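Local coordinates for protein phosphopantothenoylcysteine decarboxylase (Cryptococcus neoformans, PDB 6EOA) that binds flavin mononucleotide at its subunit interfaces and probably decarboxylates phosphopantothenoylcysteine in coenzyme A biosynthesis, at residues R104-W112 / C152-L160; G33-G43 / N62-S73. All blocks are in the same frame, centred on the assembly; numbering follows the deposited sequence.

Contact 1: R104-W112 / C152-L160; sequences RVWTDEDEW and CDSLATSLL. With FMN (flavin mononucleotide), chain B.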
loop_
_atom_site.group_PDB
_atom_site.type_symbol
_atom_site.label_atom_id
_atom_site.label_comp_id
_atom_site.label_asym_id
_atom_site.label_seq_id
_atom_site.Cartn_x
_atom_site.Cartn_y
_atom_site.Cartn_z
ATOM N N ARG A 104 25.316 -8.647 -1.067
ATOM C CA ARG A 104 24.671 -7.557 -0.356
ATOM C C ARG A 104 23.168 -7.787 -0.275
ATOM O O ARG A 104 22.534 -8.216 -1.240
ATOM C CB ARG A 104 24.982 -6.210 -1.020
ATOM C CG ARG A 104 23.778 -5.288 -1.138
ATOM C CD ARG A 104 24.195 -3.839 -1.332
ATOM N NE ARG A 104 24.637 -3.224 -0.082
ATOM C CZ ARG A 104 24.673 -1.912 0.138
ATOM N NH1 ARG A 104 24.290 -1.062 -0.808
ATOM N NH2 ARG A 104 25.088 -1.447 1.310
ATOM N N VAL A 105 22.612 -7.516 0.898
ATOM C CA VAL A 105 21.173 -7.527 1.084
ATOM C C VAL A 105 20.621 -6.164 0.687
ATOM O O VAL A 105 20.787 -5.190 1.419
ATOM C CB VAL A 105 20.789 -7.847 2.545
ATOM C CG1 VAL A 105 19.296 -7.680 2.755
ATOM C CG2 VAL A 105 21.243 -9.258 2.923
ATOM N N TRP A 106 19.989 -6.092 -0.483
ATOM C CA TRP A 106 19.433 -4.834 -0.981
ATOM C C TRP A 106 18.101 -4.505 -0.308
ATOM O O TRP A 106 17.257 -5.387 -0.121
ATOM C CB TRP A 106 19.233 -4.889 -2.501
ATOM C CG TRP A 106 20.478 -5.153 -3.307
ATOM C CD1 TRP A 106 20.879 -6.353 -3.827
ATOM C CD2 TRP A 106 21.471 -4.196 -3.701
ATOM N NE1 TRP A 106 22.060 -6.204 -4.513
ATOM C CE2 TRP A 106 22.445 -4.891 -4.451
ATOM C CE3 TRP A 106 21.633 -2.822 -3.492
ATOM C CZ2 TRP A 106 23.564 -4.256 -4.991
ATOM C CZ3 TRP A 106 22.744 -2.194 -4.028
ATOM C CH2 TRP A 106 23.696 -2.911 -4.767
ATOM N N THR A 107 17.916 -3.233 0.038
ATOM C CA THR A 107 16.662 -2.749 0.610
ATOM C C THR A 107 16.098 -1.589 -0.221
ATOM O O THR A 107 16.758 -1.109 -1.146
ATOM C CB THR A 107 16.850 -2.283 2.068
ATOM O OG1 THR A 107 17.750 -1.169 2.103
ATOM C CG2 THR A 107 17.421 -3.414 2.927
ATOM N N ASP A 108 14.883 -1.148 0.110
ATOM C CA ASP A 108 14.238 -0.037 -0.595
ATOM C C ASP A 108 15.102 1.224 -0.570
ATOM O O ASP A 108 15.169 1.957 -1.555
ATOM C CB ASP A 108 12.863 0.277 0.015
ATOM C CG ASP A 108 11.866 -0.844 -0.181
ATOM O OD1 ASP A 108 11.988 -1.593 -1.170
ATOM O OD2 ASP A 108 10.949 -0.978 0.656
ATOM N N GLU A 109 15.761 1.456 0.564
ATOM C CA GLU A 109 16.605 2.632 0.762
ATOM C C GLU A 109 17.693 2.757 -0.307
ATOM O O GLU A 109 17.972 3.858 -0.789
ATOM C CB GLU A 109 17.252 2.598 2.152
ATOM C CG GLU A 109 16.333 3.006 3.308
ATOM C CD GLU A 109 15.164 2.055 3.505
ATOM O OE1 GLU A 109 14.006 2.524 3.473
ATOM O OE2 GLU A 109 15.401 0.840 3.686
ATOM N N ASP A 110 18.303 1.631 -0.672
ATOM C CA ASP A 110 19.397 1.633 -1.644
ATOM C C ASP A 110 18.958 2.159 -3.004
ATOM O O ASP A 110 19.751 2.748 -3.739
ATOM C CB ASP A 110 19.974 0.224 -1.815
ATOM C CG ASP A 110 20.513 -0.347 -0.521
ATOM O OD1 ASP A 110 21.225 0.377 0.203
ATOM O OD2 ASP A 110 20.208 -1.520 -0.224
ATOM N N GLU A 111 17.691 1.945 -3.336
ATOM C CA GLU A 111 17.192 2.290 -4.658
ATOM C C GLU A 111 17.081 3.796 -4.853
ATOM O O GLU A 111 17.175 4.293 -5.974
ATOM C CB GLU A 111 15.839 1.629 -4.902
ATOM C CG GLU A 111 15.503 1.460 -6.369
ATOM C CD GLU A 111 14.204 0.718 -6.585
ATOM O OE1 GLU A 111 13.426 0.581 -5.617
ATOM O OE2 GLU A 111 13.962 0.271 -7.724
ATOM N N TRP A 112 16.890 4.526 -3.758
ATOM C CA TRP A 112 16.710 5.971 -3.837
ATOM C C TRP A 112 17.969 6.730 -3.422
ATOM O O TRP A 112 17.898 7.875 -2.980
ATOM C CB TRP A 112 15.517 6.395 -2.982
ATOM C CG TRP A 112 14.239 5.776 -3.455
ATOM C CD1 TRP A 112 13.562 4.737 -2.878
ATOM C CD2 TRP A 112 13.500 6.135 -4.624
ATOM N NE1 TRP A 112 12.440 4.439 -3.610
ATOM C CE2 TRP A 112 12.379 5.284 -4.692
ATOM C CE3 TRP A 112 13.670 7.102 -5.622
ATOM C CZ2 TRP A 112 11.434 5.367 -5.710
ATOM C CZ3 TRP A 112 12.734 7.185 -6.633
ATOM C CH2 TRP A 112 11.627 6.324 -6.671
ATOM N N CYS A 152 3.580 -1.823 -6.855
ATOM C CA CYS A 152 5.037 -1.886 -6.899
ATOM C C CYS A 152 5.730 -0.688 -6.258
ATOM O O CYS A 152 6.575 -0.051 -6.883
ATOM C CB CYS A 152 5.513 -2.049 -8.347
ATOM S SG CYS A 152 4.610 -1.079 -9.574
ATOM N N ASP A 153 5.402 -0.406 -4.998
ATOM C CA ASP A 153 6.000 0.724 -4.289
ATOM C C ASP A 153 7.153 0.302 -3.379
ATOM O O ASP A 153 7.388 0.905 -2.333
ATOM C CB ASP A 153 4.936 1.485 -3.477
ATOM C CG ASP A 153 4.133 0.579 -2.551
ATOM O OD1 ASP A 153 4.502 -0.603 -2.381
ATOM O OD2 ASP A 153 3.128 1.063 -1.983
ATOM N N SER A 154 7.874 -0.735 -3.786
ATOM C CA SER A 154 9.076 -1.157 -3.074
ATOM C C SER A 154 10.060 -1.754 -4.069
ATOM O O SER A 154 9.700 -2.010 -5.215
ATOM C CB SER A 154 8.735 -2.170 -1.979
ATOM O OG SER A 154 8.270 -3.382 -2.546
ATOM N N LEU A 155 11.299 -1.969 -3.635
ATOM C CA LEU A 155 12.307 -2.561 -4.508
ATOM C C LEU A 155 11.860 -3.931 -5.001
ATOM O O LEU A 155 11.949 -4.234 -6.194
ATOM C CB LEU A 155 13.648 -2.677 -3.781
ATOM C CG LEU A 155 14.736 -3.452 -4.531
ATOM C CD1 LEU A 155 15.025 -2.810 -5.885
ATOM C CD2 LEU A 155 16.004 -3.543 -3.692
ATOM N N ALA A 156 11.362 -4.746 -4.079
ATOM C CA ALA A 156 10.970 -6.117 -4.385
ATOM C C ALA A 156 9.877 -6.182 -5.448
ATOM O O ALA A 156 9.950 -6.977 -6.386
ATOM C CB ALA A 156 10.511 -6.821 -3.119
ATOM N N THR A 157 8.861 -5.338 -5.301
ATOM C CA THR A 157 7.709 -5.388 -6.191
ATOM C C THR A 157 7.967 -4.656 -7.508
ATOM O O THR A 157 7.386 -5.002 -8.537
ATOM C CB THR A 157 6.470 -4.797 -5.515
ATOM O OG1 THR A 157 6.799 -3.516 -4.972
ATOM C CG2 THR A 157 5.998 -5.704 -4.381
ATOM N N SER A 158 8.831 -3.643 -7.475
ATOM C CA SER A 158 9.258 -2.985 -8.706
ATOM C C SER A 158 10.063 -3.954 -9.567
ATOM O O SER A 158 9.922 -3.978 -10.792
ATOM C CB SER A 158 10.085 -1.732 -8.403
ATOM O OG SER A 158 9.250 -0.652 -8.024
ATOM N N LEU A 159 10.901 -4.758 -8.918
ATOM C CA LEU A 159 11.695 -5.764 -9.617
ATOM C C LEU A 159 10.804 -6.793 -10.308
ATOM O O LEU A 159 10.980 -7.081 -11.493
ATOM C CB LEU A 159 12.649 -6.466 -8.648
ATOM C CG LEU A 159 13.346 -7.720 -9.184
ATOM C CD1 LEU A 159 14.109 -7.416 -10.468
ATOM C CD2 LEU A 159 14.273 -8.317 -8.134
ATOM N N LEU A 160 9.851 -7.343 -9.562
ATOM C CA LEU A 160 8.931 -8.339 -10.108
ATOM C C LEU A 160 8.088 -7.768 -11.246
ATOM O O LEU A 160 7.873 -8.431 -12.259
ATOM C CB LEU A 160 8.026 -8.885 -9.002
ATOM C CG LEU A 160 8.699 -9.863 -8.036
ATOM C CD1 LEU A 160 7.926 -9.959 -6.732
ATOM C CD2 LEU A 160 8.834 -11.231 -8.678
HETATM N N1 FMN B . 7.987 3.406 -12.095
HETATM C C2 FMN B . 7.254 3.640 -13.242
HETATM O O2 FMN B . 6.116 3.177 -13.344
HETATM N N3 FMN B . 7.803 4.384 -14.273
HETATM C C4 FMN B . 9.081 4.899 -14.163
HETATM O O4 FMN B . 9.557 5.562 -15.084
HETATM C C4A FMN B . 9.822 4.666 -13.004
HETATM N N5 FMN B . 11.101 5.174 -12.876
HETATM C C5A FMN B . 11.826 4.942 -11.721
HETATM C C6 FMN B . 13.114 5.457 -11.585
HETATM C C7 FMN B . 13.844 5.224 -10.424
HETATM C C7M FMN B . 15.234 5.778 -10.284
HETATM C C8 FMN B . 13.281 4.475 -9.394
HETATM C C8M FMN B . 14.050 4.208 -8.133
HETATM C C9 FMN B . 11.998 3.963 -9.528
HETATM C C9A FMN B . 11.268 4.193 -10.689
HETATM N N10 FMN B . 9.987 3.685 -10.818
HETATM C C10 FMN B . 9.264 3.916 -11.971
HETATM C "C1'" FMN B . 9.382 2.876 -9.710
HETATM C "C2'" FMN B . 8.508 3.766 -8.832
HETATM O "O2'" FMN B . 9.163 4.985 -8.537
HETATM C "C3'" FMN B . 8.154 3.047 -7.539
HETATM O "O3'" FMN B . 7.299 1.973 -7.861
HETATM C "C4'" FMN B . 7.464 3.997 -6.566
HETATM O "O4'" FMN B . 7.412 3.426 -5.277
HETATM C "C5'" FMN B . 6.056 4.309 -7.052
HETATM O "O5'" FMN B . 5.518 5.363 -6.287
HETATM P P FMN B . 4.282 6.229 -6.862
HETATM O O1P FMN B . 3.021 5.401 -6.757
HETATM O O2P FMN B . 4.497 6.620 -8.308
HETATM O O3P FMN B . 4.159 7.475 -6.026
#

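Contact 2: G33-G43 / N62-S73; sequences GIFRVVLITSG and NIDVQVVATKAS. With FMN (flavin mononucleotide), chain C.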
loop_
_atom_site.group_PDB
_atom_site.type_symbol
_atom_site.label_atom_id
_atom_site.label_comp_id
_atom_site.label_asym_id
_atom_site.label_seq_id
_atom_site.Cartn_x
_atom_site.Cartn_y
_atom_site.Cartn_z
ATOM N N GLY A 33 29.433 -19.622 -17.485
ATOM C CA GLY A 33 28.875 -20.763 -16.779
ATOM C C GLY A 33 28.343 -20.433 -15.396
ATOM O O GLY A 33 28.453 -21.237 -14.469
ATOM N N ILE A 34 27.759 -19.250 -15.252
ATOM C CA ILE A 34 27.248 -18.817 -13.957
ATOM C C ILE A 34 25.734 -18.643 -13.984
ATOM O O ILE A 34 25.184 -18.016 -14.890
ATOM C CB ILE A 34 27.912 -17.500 -13.509
ATOM C CG1 ILE A 34 29.431 -17.677 -13.442
ATOM C CG2 ILE A 34 27.363 -17.051 -12.160
ATOM C CD1 ILE A 34 30.210 -16.393 -13.620
ATOM N N PHE A 35 25.067 -19.222 -12.989
ATOM C CA PHE A 35 23.625 -19.086 -12.834
ATOM C C PHE A 35 23.335 -18.058 -11.754
ATOM O O PHE A 35 23.877 -18.141 -10.652
ATOM C CB PHE A 35 22.987 -20.431 -12.484
ATOM C CG PHE A 35 21.486 -20.414 -12.479
ATOM C CD1 PHE A 35 20.778 -20.502 -11.291
ATOM C CD2 PHE A 35 20.780 -20.315 -13.667
ATOM C CE1 PHE A 35 19.394 -20.494 -11.291
ATOM C CE2 PHE A 35 19.398 -20.303 -13.671
ATOM C CZ PHE A 35 18.705 -20.393 -12.482
ATOM N N ARG A 36 22.482 -17.091 -12.069
ATOM C CA ARG A 36 22.267 -15.955 -11.181
ATOM C C ARG A 36 20.859 -15.941 -10.594
ATOM O O ARG A 36 19.865 -15.878 -11.319
ATOM C CB ARG A 36 22.550 -14.652 -11.930
ATOM C CG ARG A 36 24.004 -14.538 -12.369
ATOM C CD ARG A 36 24.229 -13.424 -13.372
ATOM N NE ARG A 36 25.653 -13.132 -13.518
ATOM C CZ ARG A 36 26.447 -13.674 -14.438
ATOM N NH1 ARG A 36 25.965 -14.545 -15.317
ATOM N NH2 ARG A 36 27.731 -13.338 -14.480
ATOM N N VAL A 37 20.793 -16.006 -9.267
ATOM C CA VAL A 37 19.526 -16.059 -8.556
ATOM C C VAL A 37 19.332 -14.814 -7.712
ATOM O O VAL A 37 20.214 -14.434 -6.944
ATOM C CB VAL A 37 19.437 -17.299 -7.635
ATOM C CG1 VAL A 37 18.056 -17.404 -7.020
ATOM C CG2 VAL A 37 19.763 -18.561 -8.401
ATOM N N VAL A 38 18.179 -14.174 -7.865
ATOM C CA VAL A 38 17.775 -13.125 -6.946
ATOM C C VAL A 38 16.810 -13.708 -5.923
ATOM O O VAL A 38 15.754 -14.233 -6.278
ATOM C CB VAL A 38 17.114 -11.937 -7.671
ATOM C CG1 VAL A 38 16.406 -11.032 -6.673
ATOM C CG2 VAL A 38 18.150 -11.157 -8.459
ATOM N N LEU A 39 17.183 -13.633 -4.652
ATOM C CA LEU A 39 16.304 -14.087 -3.583
ATOM C C LEU A 39 15.524 -12.911 -2.999
ATOM O O LEU A 39 16.114 -11.955 -2.499
ATOM C CB LEU A 39 17.103 -14.786 -2.486
ATOM C CG LEU A 39 16.313 -15.180 -1.233
ATOM C CD1 LEU A 39 15.349 -16.336 -1.518
ATOM C CD2 LEU A 39 17.254 -15.521 -0.085
ATOM N N ILE A 40 14.199 -12.972 -3.082
ATOM C CA ILE A 40 13.363 -11.966 -2.444
ATOM C C ILE A 40 12.823 -12.523 -1.138
ATOM O O ILE A 40 12.167 -13.565 -1.122
ATOM C CB ILE A 40 12.189 -11.517 -3.336
ATOM C CG1 ILE A 40 12.701 -10.917 -4.643
ATOM C CG2 ILE A 40 11.341 -10.481 -2.610
ATOM C CD1 ILE A 40 11.588 -10.456 -5.573
ATOM N N THR A 41 13.124 -11.836 -0.039
ATOM C CA THR A 41 12.643 -12.240 1.278
ATOM C C THR A 41 11.623 -11.226 1.770
ATOM O O THR A 41 11.839 -10.019 1.660
ATOM C CB THR A 41 13.792 -12.362 2.301
ATOM O OG1 THR A 41 14.289 -11.060 2.635
ATOM C CG2 THR A 41 14.929 -13.203 1.730
ATOM N N SER A 42 10.503 -11.714 2.295
ATOM C CA SER A 42 9.441 -10.830 2.763
ATOM C C SER A 42 9.157 -11.050 4.247
ATOM O O SER A 42 9.819 -11.854 4.903
ATOM C CB SER A 42 8.170 -11.031 1.938
ATOM O OG SER A 42 7.664 -12.346 2.083
ATOM N N GLY A 43 8.169 -10.329 4.768
ATOM C CA GLY A 43 7.918 -10.289 6.198
ATOM C C GLY A 43 7.235 -11.496 6.811
ATOM O O GLY A 43 6.229 -11.360 7.508
ATOM N N ASN A 62 28.557 -23.038 -9.243
ATOM C CA ASN A 62 28.269 -22.191 -10.403
ATOM C C ASN A 62 27.027 -21.327 -10.238
ATOM O O ASN A 62 26.351 -21.004 -11.215
ATOM C CB ASN A 62 28.120 -23.047 -11.663
ATOM C CG ASN A 62 29.407 -23.753 -12.046
ATOM O OD1 ASN A 62 29.411 -24.953 -12.321
ATOM N ND2 ASN A 62 30.508 -23.007 -12.069
ATOM N N ILE A 63 26.732 -20.954 -8.998
ATOM C CA ILE A 63 25.564 -20.138 -8.705
ATOM C C ILE A 63 25.954 -18.904 -7.902
ATOM O O ILE A 63 26.679 -19.003 -6.910
ATOM C CB ILE A 63 24.494 -20.936 -7.919
ATOM C CG1 ILE A 63 24.086 -22.199 -8.686
ATOM C CG2 ILE A 63 23.274 -20.065 -7.625
ATOM C CD1 ILE A 63 23.125 -23.095 -7.929
ATOM N N ASP A 64 25.475 -17.743 -8.340
ATOM C CA ASP A 64 25.609 -16.513 -7.566
ATOM C C ASP A 64 24.241 -16.071 -7.069
ATOM O O ASP A 64 23.220 -16.364 -7.693
ATOM C CB ASP A 64 26.252 -15.399 -8.391
ATOM C CG ASP A 64 27.726 -15.647 -8.656
ATOM O OD1 ASP A 64 28.376 -16.353 -7.850
ATOM O OD2 ASP A 64 28.234 -15.135 -9.674
ATOM N N VAL A 65 24.219 -15.363 -5.946
ATOM C CA VAL A 65 22.957 -14.930 -5.368
ATOM C C VAL A 65 22.991 -13.463 -4.959
ATOM O O VAL A 65 23.975 -12.976 -4.400
ATOM C CB VAL A 65 22.570 -15.805 -4.147
ATOM C CG1 VAL A 65 23.666 -15.782 -3.088
ATOM C CG2 VAL A 65 21.238 -15.363 -3.567
ATOM N N GLN A 66 21.914 -12.754 -5.279
ATOM C CA GLN A 66 21.688 -11.424 -4.744
ATOM C C GLN A 66 20.377 -11.440 -3.967
ATOM O O GLN A 66 19.459 -12.191 -4.297
ATOM C CB GLN A 66 21.662 -10.378 -5.858
ATOM C CG GLN A 66 23.039 -10.074 -6.436
ATOM C CD GLN A 66 24.037 -9.669 -5.368
ATOM O OE1 GLN A 66 23.790 -8.747 -4.585
ATOM N NE2 GLN A 66 25.173 -10.358 -5.326
ATOM N N VAL A 67 20.295 -10.621 -2.927
ATOM C CA VAL A 67 19.155 -10.662 -2.023
ATOM C C VAL A 67 18.383 -9.348 -2.008
ATOM O O VAL A 67 18.970 -8.275 -1.874
ATOM C CB VAL A 67 19.603 -10.991 -0.590
ATOM C CG1 VAL A 67 18.411 -10.996 0.366
ATOM C CG2 VAL A 67 20.332 -12.326 -0.561
ATOM N N VAL A 68 17.065 -9.444 -2.146
ATOM C CA VAL A 68 16.183 -8.294 -1.982
ATOM C C VAL A 68 15.289 -8.497 -0.770
ATOM O O VAL A 68 14.541 -9.471 -0.697
ATOM C CB VAL A 68 15.308 -8.065 -3.223
ATOM C CG1 VAL A 68 14.284 -6.958 -2.955
ATOM C CG2 VAL A 68 16.180 -7.731 -4.423
ATOM N N ALA A 69 15.376 -7.583 0.189
ATOM C CA ALA A 69 14.606 -7.703 1.418
ATOM C C ALA A 69 13.552 -6.611 1.510
ATOM O O ALA A 69 13.858 -5.432 1.372
ATOM C CB ALA A 69 15.527 -7.649 2.627
ATOM N N THR A 70 12.306 -7.010 1.732
ATOM C CA THR A 70 11.269 -6.047 2.054
ATOM C C THR A 70 11.571 -5.511 3.447
ATOM O O THR A 70 12.347 -6.123 4.189
ATOM C CB THR A 70 9.878 -6.668 2.014
ATOM O OG1 THR A 70 9.725 -7.586 3.105
ATOM C CG2 THR A 70 9.660 -7.406 0.702
ATOM N N LYS A 71 10.983 -4.375 3.807
ATOM C CA LYS A 71 11.297 -3.773 5.098
ATOM C C LYS A 71 10.950 -4.719 6.244
ATOM O O LYS A 71 11.706 -4.848 7.202
ATOM C CB LYS A 71 10.569 -2.440 5.291
ATOM C CG LYS A 71 10.853 -1.831 6.657
ATOM C CD LYS A 71 9.961 -0.646 6.987
ATOM C CE LYS A 71 10.578 0.187 8.110
ATOM N NZ LYS A 71 9.576 1.059 8.793
ATOM N N ALA A 72 9.808 -5.385 6.133
ATOM C CA ALA A 72 9.366 -6.315 7.166
ATOM C C ALA A 72 10.332 -7.494 7.343
ATOM O O ALA A 72 10.541 -7.960 8.460
ATOM C CB ALA A 72 7.968 -6.826 6.844
ATOM N N SER A 73 10.919 -7.973 6.248
ATOM C CA SER A 73 11.798 -9.135 6.321
ATOM C C SER A 73 13.087 -8.809 7.062
ATOM O O SER A 73 13.725 -9.696 7.636
ATOM C CB SER A 73 12.127 -9.663 4.924
ATOM O OG SER A 73 13.093 -8.852 4.284
HETATM N N1 FMN C . 2.841 -12.541 7.504
HETATM C C2 FMN C . 2.855 -13.696 6.746
HETATM O O2 FMN C . 2.258 -13.723 5.668
HETATM N N3 FMN C . 3.530 -14.814 7.203
HETATM C C4 FMN C . 4.194 -14.786 8.415
HETATM O O4 FMN C . 4.794 -15.786 8.809
HETATM C C4A FMN C . 4.184 -13.621 9.181
HETATM N N5 FMN C . 4.843 -13.574 10.396
HETATM C C5A FMN C . 4.831 -12.412 11.147
HETATM C C6 FMN C . 5.499 -12.360 12.368
HETATM C C7 FMN C . 5.488 -11.192 13.124
HETATM C C7M FMN C . 6.206 -11.140 14.442
HETATM C C8 FMN C . 4.806 -10.073 12.653
HETATM C C8M FMN C . 4.776 -8.802 13.452
HETATM C C9 FMN C . 4.141 -10.125 11.436
HETATM C C9A FMN C . 4.150 -11.292 10.680
HETATM N N10 FMN C . 3.490 -11.339 9.465
HETATM C C10 FMN C . 3.502 -12.499 8.716
HETATM C "C1'" FMN C . 2.753 -10.134 8.959
HETATM C "C2'" FMN C . 3.637 -9.351 7.994
HETATM O "O2'" FMN C . 4.947 -9.211 8.508
HETATM C "C3'" FMN C . 3.038 -7.978 7.728
HETATM O "O3'" FMN C . 1.845 -8.158 6.999
HETATM C "C4'" FMN C . 4.013 -7.110 6.939
HETATM O "O4'" FMN C . 3.594 -5.763 6.956
HETATM C "C5'" FMN C . 4.106 -7.604 5.502
HETATM O "O5'" FMN C . 5.176 -6.959 4.851
HETATM P P FMN C . 5.824 -7.609 3.523
HETATM O O1P FMN C . 4.878 -7.386 2.364
HETATM O O2P FMN C . 6.064 -9.094 3.686
HETATM O O3P FMN C . 7.137 -6.921 3.262
#

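Contact 1: R104-W112 / C152-L160
Leu155 pushes its forked side chain against Trp106, Thr107, Asp108 and Glu111. With CG anti to the backbone N (chi1 172°), its two methyls part: CD2 packs 3.7 Å from CB of Trp106 and lies against the carbonyl oxygen of Thr107, while CD1 meets the carboxylate carbon CD of Glu111 at 3.7 Å. A branched aliphatic residue suits this place because it can touch the strand end and the following turn at once. Asp108 supplies the polar link. Its OD1 accepts the backbone N of Leu155 at 2.6 Å in a nearly straight bond (170°), the N-H coming from above the carboxylate plane. Leu155 N belongs to the first turn of helix 155-162, right after the N-cap position held by Ser154, so the aspartate takes up an amide that the helix itself does not bond and probably also gains from the positive end of the helix dipole.

In this flavoprotein the three-layer fold has a parallel sheet, and the contact joins the turn after its edge strand 105-106 to a covering helix, beside an FMN seated mainly in the second subunit. Glu111 sets CG 3.6 Å from the flavin methyl C8M, and its extended chain carries the carboxylate on across Leu155. Trp112 places one ring face over the same methyl, displaced toward the rim, and its ring also stacks with Tyr75 of the second subunit. On the helix side, Ser158 OG donates to Cys152 O at 3.0 Å.

Contact 2: G33-G43 / N62-S73
A chi1 of 71° sets Thr41 OG1 between its own backbone N and carbonyl carbon, and Ser73, at 77°, carries OG the same way; the two hydroxyls thereby meet at 3.0 Å, OG1 to OG. Small hydroxyl residues suit this spot, since Ser73 OG also lies within bonding distance of Thr70 O, and Thr41 OG1 has a further partner in Tyr77. Thr70 OG1 donates to O3P of the FMN phosphate at 2.7 Å, and its CG2 lies beside Thr41 O.

Behind this end, strands 35-41 and 63-69 run parallel with a -23° crossing angle. Their ladder alternates regularly: Phe35, Val37, Leu39 and Thr41 each donate an N-H to 62-73 and accept one on their carbonyl oxygen, ending with Thr70 N on Thr41 O at 3.0 Å. Beta-branched valines and isoleucines fit such extended backbones and fill both faces. Val37 CG2 meets Ile63 CG2 at 3.9 Å on the face that Leu39 and Val67 share with Val54 of helix 50-59. On the other face Ile40 and Val68 stand side by side, CG1 to CB 4.1 Å, while Val38 CG1 touches Val68 CG2. At the outer end, Ile34 CG2 lies 3.3 Å from Asp64 OD2 and also covers the Arg36 guanidinium.

Past the strands, Gly43 N gives its hydrogen to O2P of FMN at 2.7 Å and Gly43 O accepts the ribityl O2'. Ala72 CB presses close to Gly43 CA, and the lack of a side chain on this glycine lets the two loops come together. Strand 35-41, helix 50-59 and strand 63-69 form a beta-alpha-beta crossover, and phosphate binding at the C-terminal ends of its parallel strands is typical of Rossmann-like flavoproteins.

In the fold
From the N terminus, contact 2 comes first: strand 35-41 leads through helix 50-59 back to strand 63-69, closing a short loop. Only after it is complete does the chain pass helix 79-89 to strand 105-106, where contact 1 opens a second, longer loop that runs through helix 123-130, strand 133-139 and helix 141-149 before closing on helix 155-162. The two loops therefore follow in series, without nesting or crossing. They meet in the sheet, where Trp106 pairs through its backbone with Val67 and Ala69, and Ala156 packs on Val68. Contact 2 ties a central strand to its neighbour toward the edge, beside one FMN; contact 1 joins the sheet edge to a helix beside another, each at a different subunit interface.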